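Local atomic coordinates of dipeptide transport protein DPPA (Bacillus subtilis, PDB entry 1HI9), a protein that removes N-terminal residues from peptides containing D-amino acids, using two zinc ions per subunit inside the central chamber of a self-compartmentalizing homodecamer. Residues E10-L15 with L33-E38; H123-D128 with S220-N225; A141-V146 with D253-Y258. All blocks are in the same frame, centred on the assembly; numbering follows the deposited sequence.

Interaction 1 (E10-L15 with L33-E38); sequences EGISGL and LIMTEE. With ZN (zinc ion), chain G.
The carboxylate of E38 accepts the backbone N-H of S13. S13 N reaches E38 OE1 at 3.3 Å with an N-H...O angle of 156°, on the syn side and 29° out of the carboxylate plane, and has a weak second bond to OE2. S13 OG also lies against OE1, but that approach is implausibly short and the hydroxyl's place is doubtful. OE2 further takes a bond from a water, which donates to G11 O as well (3.2 Å) and so bridges loop and helix. R190, on helix 187-203, forms a salt bridge with E38 OE1, so the buried carboxylate is probably held as an anion.

The loop follows strand 2-7 and enters a type II beta turn from I12 to L15, with G14 at positive phi, before helix 28-48. At its start E10 OE1 binds a zinc ion at 2.3 Å, and D8 and H60 bind the same metal; E38 thus grips the loop just beyond a ligand of the dinuclear site.

Apolar packing continues along the helix from these bonds. I12 rests against the helix with three branches: CG2 on I34 CG2 at 3.8 Å, CG1 on M35 CG where the two side chains cross at about a right angle, and CD1 at 3.4 Å from E38 OE2. With I34 CG1 beside its backbone N (chi1 -62°) and the chain extended beyond, CD1 reaches L15 CD2 at 4.1 Å.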
# COMPACT_ATOMS: atom_id res chain seq x y z
N GLU A 10 -13.40 11.99 -24.78
CA GLU A 10 -12.45 11.37 -25.69
C GLU A 10 -12.20 12.14 -26.97
O GLU A 10 -11.09 12.11 -27.51
CB GLU A 10 -12.89 9.94 -26.03
CG GLU A 10 -12.81 8.96 -24.87
CD GLU A 10 -14.00 9.05 -23.94
OE1 GLU A 10 -14.88 9.90 -24.17
OE2 GLU A 10 -14.06 8.27 -22.97
N GLY A 11 -13.22 12.83 -27.45
CA GLY A 11 -13.08 13.59 -28.67
C GLY A 11 -12.61 15.02 -28.47
O GLY A 11 -12.43 15.75 -29.44
N ILE A 12 -12.41 15.44 -27.22
CA ILE A 12 -11.95 16.79 -26.96
C ILE A 12 -10.61 16.99 -27.63
O ILE A 12 -9.81 16.05 -27.77
CB ILE A 12 -11.82 17.07 -25.46
CG1 ILE A 12 -13.20 17.05 -24.82
CG2 ILE A 12 -11.15 18.41 -25.23
CD1 ILE A 12 -14.16 18.06 -25.40
N SER A 13 -10.34 18.22 -28.05
CA SER A 13 -9.10 18.51 -28.75
C SER A 13 -7.87 18.39 -27.87
O SER A 13 -7.93 18.63 -26.67
CB SER A 13 -9.17 19.89 -29.37
OG SER A 13 -9.46 20.85 -28.38
N GLY A 14 -6.76 17.98 -28.48
CA GLY A 14 -5.51 17.83 -27.76
C GLY A 14 -5.35 16.57 -26.93
O GLY A 14 -4.23 16.20 -26.59
N LEU A 15 -6.45 15.89 -26.61
CA LEU A 15 -6.37 14.67 -25.80
C LEU A 15 -6.07 13.41 -26.64
O LEU A 15 -6.87 12.99 -27.46
CB LEU A 15 -7.68 14.50 -25.02
CG LEU A 15 -8.27 15.78 -24.41
CD1 LEU A 15 -9.41 15.42 -23.46
CD2 LEU A 15 -7.18 16.56 -23.66
N LEU A 33 -9.88 20.71 -17.85
CA LEU A 33 -9.71 22.14 -18.01
C LEU A 33 -9.91 22.43 -19.49
O LEU A 33 -10.68 23.31 -19.88
CB LEU A 33 -8.30 22.56 -17.58
CG LEU A 33 -8.16 23.98 -17.01
CD1 LEU A 33 -6.69 24.28 -16.81
CD2 LEU A 33 -8.78 25.00 -17.94
N ILE A 34 -9.21 21.68 -20.33
CA ILE A 34 -9.33 21.85 -21.78
C ILE A 34 -10.77 21.59 -22.22
O ILE A 34 -11.32 22.31 -23.06
CB ILE A 34 -8.36 20.89 -22.50
CG1 ILE A 34 -6.93 21.26 -22.11
CG2 ILE A 34 -8.55 20.97 -24.02
CD1 ILE A 34 -5.89 20.22 -22.48
N MET A 35 -11.39 20.56 -21.65
CA MET A 35 -12.77 20.19 -21.96
C MET A 35 -13.74 21.33 -21.66
O MET A 35 -14.62 21.64 -22.46
CB MET A 35 -13.18 18.96 -21.15
CG MET A 35 -14.64 18.56 -21.34
SD MET A 35 -15.10 17.22 -20.24
CE MET A 35 -16.64 16.69 -20.91
N THR A 36 -13.59 21.94 -20.49
CA THR A 36 -14.46 23.03 -20.09
C THR A 36 -14.27 24.21 -21.04
O THR A 36 -15.24 24.81 -21.49
CB THR A 36 -14.16 23.47 -18.65
OG1 THR A 36 -14.42 22.38 -17.77
CG2 THR A 36 -15.04 24.66 -18.26
N GLU A 37 -13.03 24.52 -21.37
CA GLU A 37 -12.77 25.63 -22.27
C GLU A 37 -13.28 25.36 -23.68
O GLU A 37 -13.79 26.27 -24.33
CB GLU A 37 -11.28 25.95 -22.28
CG GLU A 37 -10.83 26.49 -20.93
CD GLU A 37 -9.39 26.90 -20.91
OE1 GLU A 37 -8.52 26.06 -21.26
OE2 GLU A 37 -9.12 28.05 -20.52
N GLU A 38 -13.17 24.11 -24.13
CA GLU A 38 -13.65 23.73 -25.45
C GLU A 38 -15.15 24.00 -25.53
O GLU A 38 -15.63 24.55 -26.51
CB GLU A 38 -13.38 22.25 -25.73
CG GLU A 38 -13.96 21.77 -27.06
CD GLU A 38 -13.02 20.82 -27.80
OE1 GLU A 38 -11.82 21.14 -27.94
OE2 GLU A 38 -13.47 19.75 -28.27
ZN ZN G . -16.61 9.38 -22.76
O HOH W 1 -14.62 18.09 -29.72
O HOH W 2 -18.18 7.48 -23.41

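Interaction 2 (H123-D128 with S220-N225); sequences HFYIND and SIEFAN
H123, F124 and Y125 pair with E222, I221 and S220 as neighbouring antiparallel strands of the five-stranded sheet, strand 121-126 beside strand 218-223. The segment axes approach to 4.7 Å with their directions 167° apart. H123–E222 and Y125–S220 are hydrogen-bonded pairs; F124–I221, between them, is a non-hydrogen-bonded pair.

Of the backbone bonds, E222 N to H123 O is 2.9 Å long and nearly straight at 166°, whereas its return bond from H123 N to E222 O is weak. In the second pair S220 N donates to Y125 O at 2.9 Å, and Y125 N to S220 O at 2.7 Å; the latter is more bent at the hydrogen, although the donor lies in the carbonyl plane. I221 CA-H points to H123 O and F124 CA-H to S220 O.

Apolar packing on the F124 and I221 face is an edge contact: I221 CG2 meets F124 CE2 at 3.8 Å near the ring plane, the two side chains pointing the same way. Helix 254-268 covers this face, with M261 and T265 against F124 and M264 against I221.

Polar groups gather on the other face. E222, extended with CG opposite its backbone N (chi1 -174°), runs alongside H123, but its OE2 forms a salt bridge with R122 of the same chain and a long, weak ion pair with R122 of a neighbouring subunit. H123 ND1 is buried here without a hydrogen-bonding partner; E222 OE2, in the plane of the imidazole and at its edge, stays 4.0 Å from ND1. Farther along this face, Y125 CB abuts S220 CB at 3.4 Å.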
# COMPACT_ATOMS: atom_id res chain seq x y z
N HIS A 123 -20.89 -3.51 -30.73
CA HIS A 123 -21.83 -2.79 -31.59
C HIS A 123 -23.19 -2.58 -30.94
O HIS A 123 -23.65 -3.39 -30.14
CB HIS A 123 -22.08 -3.55 -32.91
CG HIS A 123 -20.88 -3.63 -33.81
ND1 HIS A 123 -20.21 -4.81 -34.05
CD2 HIS A 123 -20.23 -2.68 -34.52
CE1 HIS A 123 -19.20 -4.58 -34.87
NE2 HIS A 123 -19.19 -3.29 -35.16
N PHE A 124 -23.82 -1.47 -31.30
CA PHE A 124 -25.16 -1.13 -30.85
C PHE A 124 -25.98 -1.18 -32.14
O PHE A 124 -25.49 -0.80 -33.21
CB PHE A 124 -25.21 0.30 -30.31
CG PHE A 124 -24.86 0.42 -28.85
CD1 PHE A 124 -24.43 1.64 -28.32
CD2 PHE A 124 -24.99 -0.67 -27.99
CE1 PHE A 124 -24.12 1.77 -26.97
CE2 PHE A 124 -24.69 -0.55 -26.65
CZ PHE A 124 -24.26 0.68 -26.13
N TYR A 125 -27.22 -1.65 -32.06
CA TYR A 125 -28.09 -1.72 -33.23
C TYR A 125 -29.50 -1.24 -32.91
O TYR A 125 -30.11 -1.61 -31.90
CB TYR A 125 -28.20 -3.16 -33.77
CG TYR A 125 -26.94 -3.76 -34.36
CD1 TYR A 125 -26.14 -4.63 -33.61
CD2 TYR A 125 -26.56 -3.47 -35.67
CE1 TYR A 125 -25.00 -5.19 -34.16
CE2 TYR A 125 -25.41 -4.02 -36.22
CZ TYR A 125 -24.63 -4.89 -35.46
OH TYR A 125 -23.50 -5.47 -35.98
N ILE A 126 -30.01 -0.39 -33.79
CA ILE A 126 -31.37 0.10 -33.68
C ILE A 126 -32.01 -0.34 -34.98
O ILE A 126 -31.82 0.29 -36.02
CB ILE A 126 -31.41 1.64 -33.55
CG1 ILE A 126 -30.85 2.06 -32.20
CG2 ILE A 126 -32.86 2.12 -33.66
CD1 ILE A 126 -31.66 1.51 -31.01
N ASN A 127 -32.74 -1.46 -34.92
CA ASN A 127 -33.38 -2.04 -36.09
C ASN A 127 -32.32 -2.38 -37.16
O ASN A 127 -32.40 -1.94 -38.31
CB ASN A 127 -34.43 -1.08 -36.67
CG ASN A 127 -35.80 -1.28 -36.06
OD1 ASN A 127 -35.95 -1.49 -34.85
ND2 ASN A 127 -36.83 -1.21 -36.90
N ASP A 128 -31.32 -3.14 -36.76
CA ASP A 128 -30.25 -3.56 -37.67
C ASP A 128 -29.29 -2.49 -38.16
O ASP A 128 -28.38 -2.78 -38.93
CB ASP A 128 -30.85 -4.29 -38.87
CG ASP A 128 -31.57 -5.58 -38.48
OD1 ASP A 128 -30.98 -6.36 -37.69
OD2 ASP A 128 -32.70 -5.81 -38.96
N SER A 220 -30.25 -3.99 -30.23
CA SER A 220 -29.37 -5.14 -30.28
C SER A 220 -28.00 -4.67 -29.80
O SER A 220 -27.51 -3.61 -30.20
CB SER A 220 -29.25 -5.69 -31.71
OG SER A 220 -30.38 -6.46 -32.06
N ILE A 221 -27.41 -5.45 -28.91
CA ILE A 221 -26.10 -5.12 -28.38
C ILE A 221 -25.20 -6.33 -28.53
O ILE A 221 -25.51 -7.40 -28.01
CB ILE A 221 -26.15 -4.75 -26.89
CG1 ILE A 221 -27.17 -3.64 -26.66
CG2 ILE A 221 -24.76 -4.31 -26.42
CD1 ILE A 221 -27.35 -3.27 -25.23
N GLU A 222 -24.11 -6.16 -29.26
CA GLU A 222 -23.16 -7.25 -29.42
C GLU A 222 -22.04 -6.97 -28.43
O GLU A 222 -21.39 -5.92 -28.50
CB GLU A 222 -22.61 -7.27 -30.84
CG GLU A 222 -21.73 -8.47 -31.12
CD GLU A 222 -21.14 -8.44 -32.52
OE1 GLU A 222 -21.92 -8.34 -33.49
OE2 GLU A 222 -19.91 -8.53 -32.64
N PHE A 223 -21.81 -7.89 -27.50
CA PHE A 223 -20.76 -7.73 -26.50
C PHE A 223 -19.47 -8.44 -26.92
O PHE A 223 -19.47 -9.30 -27.81
CB PHE A 223 -21.24 -8.27 -25.15
CG PHE A 223 -22.42 -7.53 -24.60
CD1 PHE A 223 -23.72 -7.99 -24.81
CD2 PHE A 223 -22.24 -6.34 -23.88
CE1 PHE A 223 -24.82 -7.29 -24.32
CE2 PHE A 223 -23.34 -5.62 -23.39
CZ PHE A 223 -24.64 -6.09 -23.61
N ALA A 224 -18.37 -8.08 -26.27
CA ALA A 224 -17.07 -8.66 -26.59
C ALA A 224 -17.00 -10.16 -26.29
O ALA A 224 -16.44 -10.92 -27.08
CB ALA A 224 -15.97 -7.93 -25.84
N ASN A 225 -17.56 -10.58 -25.15
CA ASN A 225 -17.55 -12.00 -24.77
C ASN A 225 -18.93 -12.49 -24.35
O ASN A 225 -19.84 -11.70 -24.13
CB ASN A 225 -16.52 -12.28 -23.65
CG ASN A 225 -16.85 -11.57 -22.35
OD1 ASN A 225 -16.13 -10.66 -21.92
ND2 ASN A 225 -17.94 -11.99 -21.72

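Interaction 3 (A141-V146 with D253-Y258); sequences AGYYDV and DMLEAY
Y143 presents a ring face to L255, where two helices meet. Its CG is opposite the backbone N (chi1 -179°), sending the ring out toward segment 253-258, where L255 CG sits 3.9 Å from the ring centroid and 17° off the normal, a CH-pi contact. The leucine's CD1 also approaches Y143 CE2 at 3.6 Å. Toward the start of the second helix, Y143 CD1 packs on M254 CB at 4.2 Å and CE1 touches D253 CB. D253 is the N-cap: its OD2 accepts from E256 N at 3.2 Å, from above the carboxylate plane.

Next in sequence, Y144 brings its phenol end to the same leucine, OH to L255 CD1 being 3.5 Å, while Y143 CD2 lies over the centre of the Y144 ring. L255 therefore meets both tyrosines. D145, at positive phi, is the C-prime residue of a Schellman motif, with V146 N bonded to A141 O at 2.9 Å and D145 N to G142 O.

The contact thus joins the C-terminal end of helix 133-143, from which the chain runs on to strand 148-152, to the first turn of helix 254-268, with V140 of the former also touching L255 and Y258.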
# COMPACT_ATOMS: atom_id res chain seq x y z
N ALA A 141 -32.68 12.23 -29.73
CA ALA A 141 -32.94 13.61 -30.10
C ALA A 141 -34.09 13.60 -31.11
O ALA A 141 -34.98 14.45 -31.07
CB ALA A 141 -31.71 14.24 -30.72
N GLY A 142 -34.07 12.61 -32.00
CA GLY A 142 -35.10 12.48 -33.01
C GLY A 142 -36.48 12.25 -32.42
O GLY A 142 -37.47 12.77 -32.91
N TYR A 143 -36.53 11.47 -31.34
CA TYR A 143 -37.78 11.18 -30.66
C TYR A 143 -38.47 12.48 -30.27
O TYR A 143 -39.70 12.55 -30.26
CB TYR A 143 -37.52 10.37 -29.40
CG TYR A 143 -38.78 10.01 -28.65
CD1 TYR A 143 -39.55 8.92 -29.02
CD2 TYR A 143 -39.21 10.81 -27.58
CE1 TYR A 143 -40.74 8.62 -28.35
CE2 TYR A 143 -40.40 10.52 -26.89
CZ TYR A 143 -41.16 9.41 -27.29
OH TYR A 143 -42.32 9.10 -26.61
N TYR A 144 -37.69 13.51 -29.95
CA TYR A 144 -38.25 14.79 -29.56
C TYR A 144 -38.29 15.76 -30.73
O TYR A 144 -38.54 16.95 -30.55
CB TYR A 144 -37.44 15.41 -28.42
CG TYR A 144 -37.54 14.65 -27.11
CD1 TYR A 144 -36.52 13.77 -26.71
CD2 TYR A 144 -38.64 14.80 -26.26
CE1 TYR A 144 -36.59 13.07 -25.51
CE2 TYR A 144 -38.72 14.11 -25.06
CZ TYR A 144 -37.70 13.24 -24.69
OH TYR A 144 -37.78 12.56 -23.50
N ASP A 145 -38.04 15.24 -31.93
CA ASP A 145 -38.03 16.06 -33.14
C ASP A 145 -36.99 17.16 -33.09
O ASP A 145 -37.19 18.24 -33.64
CB ASP A 145 -39.40 16.67 -33.39
CG ASP A 145 -40.32 15.72 -34.10
OD1 ASP A 145 -40.03 15.41 -35.29
OD2 ASP A 145 -41.31 15.26 -33.49
N VAL A 146 -35.88 16.87 -32.42
CA VAL A 146 -34.81 17.84 -32.33
C VAL A 146 -33.67 17.35 -33.20
O VAL A 146 -33.25 16.21 -33.11
CB VAL A 146 -34.31 17.99 -30.89
CG1 VAL A 146 -33.15 18.96 -30.85
CG2 VAL A 146 -35.44 18.48 -30.00
N ASP A 253 -40.60 2.17 -27.36
CA ASP A 253 -40.18 3.39 -28.03
C ASP A 253 -38.69 3.62 -27.84
O ASP A 253 -38.02 2.88 -27.11
CB ASP A 253 -40.95 4.59 -27.48
CG ASP A 253 -41.03 4.57 -25.97
OD1 ASP A 253 -41.94 3.90 -25.43
OD2 ASP A 253 -40.18 5.20 -25.32
N MET A 254 -38.16 4.65 -28.49
CA MET A 254 -36.73 4.94 -28.40
C MET A 254 -36.29 5.22 -26.96
O MET A 254 -35.20 4.84 -26.55
CB MET A 254 -36.37 6.13 -29.29
CG MET A 254 -34.88 6.34 -29.51
SD MET A 254 -34.05 4.89 -30.20
CE MET A 254 -32.52 4.90 -29.21
N LEU A 255 -37.15 5.87 -26.18
CA LEU A 255 -36.82 6.17 -24.80
C LEU A 255 -36.61 4.90 -23.97
O LEU A 255 -35.68 4.83 -23.16
CB LEU A 255 -37.88 7.05 -24.16
CG LEU A 255 -38.13 8.41 -24.83
CD1 LEU A 255 -38.92 9.28 -23.88
CD2 LEU A 255 -36.81 9.10 -25.19
N GLU A 256 -37.46 3.90 -24.16
CA GLU A 256 -37.32 2.66 -23.42
C GLU A 256 -36.09 1.91 -23.92
O GLU A 256 -35.38 1.24 -23.16
CB GLU A 256 -38.56 1.77 -23.58
CG GLU A 256 -38.72 0.75 -22.46
CD GLU A 256 -39.71 -0.36 -22.78
OE1 GLU A 256 -40.27 -0.94 -21.82
OE2 GLU A 256 -39.91 -0.66 -23.98
N ALA A 257 -35.83 2.04 -25.22
CA ALA A 257 -34.68 1.38 -25.83
C ALA A 257 -33.40 1.96 -25.25
O ALA A 257 -32.44 1.22 -25.01
CB ALA A 257 -34.71 1.58 -27.35
N TYR A 258 -33.39 3.26 -25.01
CA TYR A 258 -32.21 3.91 -24.47
C TYR A 258 -31.93 3.41 -23.07
O TYR A 258 -30.81 3.01 -22.74
CB TYR A 258 -32.38 5.44 -24.46
CG TYR A 258 -31.08 6.17 -24.25
CD1 TYR A 258 -30.17 6.33 -25.29
CD2 TYR A 258 -30.74 6.67 -23.00
CE1 TYR A 258 -28.94 6.97 -25.09
CE2 TYR A 258 -29.52 7.31 -22.79
CZ TYR A 258 -28.63 7.46 -23.84
OH TYR A 258 -27.42 8.08 -23.63

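Overall arrangement
Both segments of interaction 1 precede the others in the chain, whereas the segments of interactions 2 and 3 interleave. Interaction 1 lies across the chain's centre from both, its centre about 29 Å from that of interaction 2 and about 28 Å from that of interaction 3. It belongs to the connection from strand 2-7 of the seven-stranded mixed sheet into helix 28-48. The centres of interactions 2 and 3 are about 18 Å apart, and I126 CD1 touches M254 CE at 3.9 Å. Helix 254-268 provides one side of interaction 3 and packs on the F124 and I221 face of interaction 2. Interaction 1 holds the zinc ligand E10, the F124 side chain comes within about 9 Å of a zinc ion, and interaction 3 lies farther out.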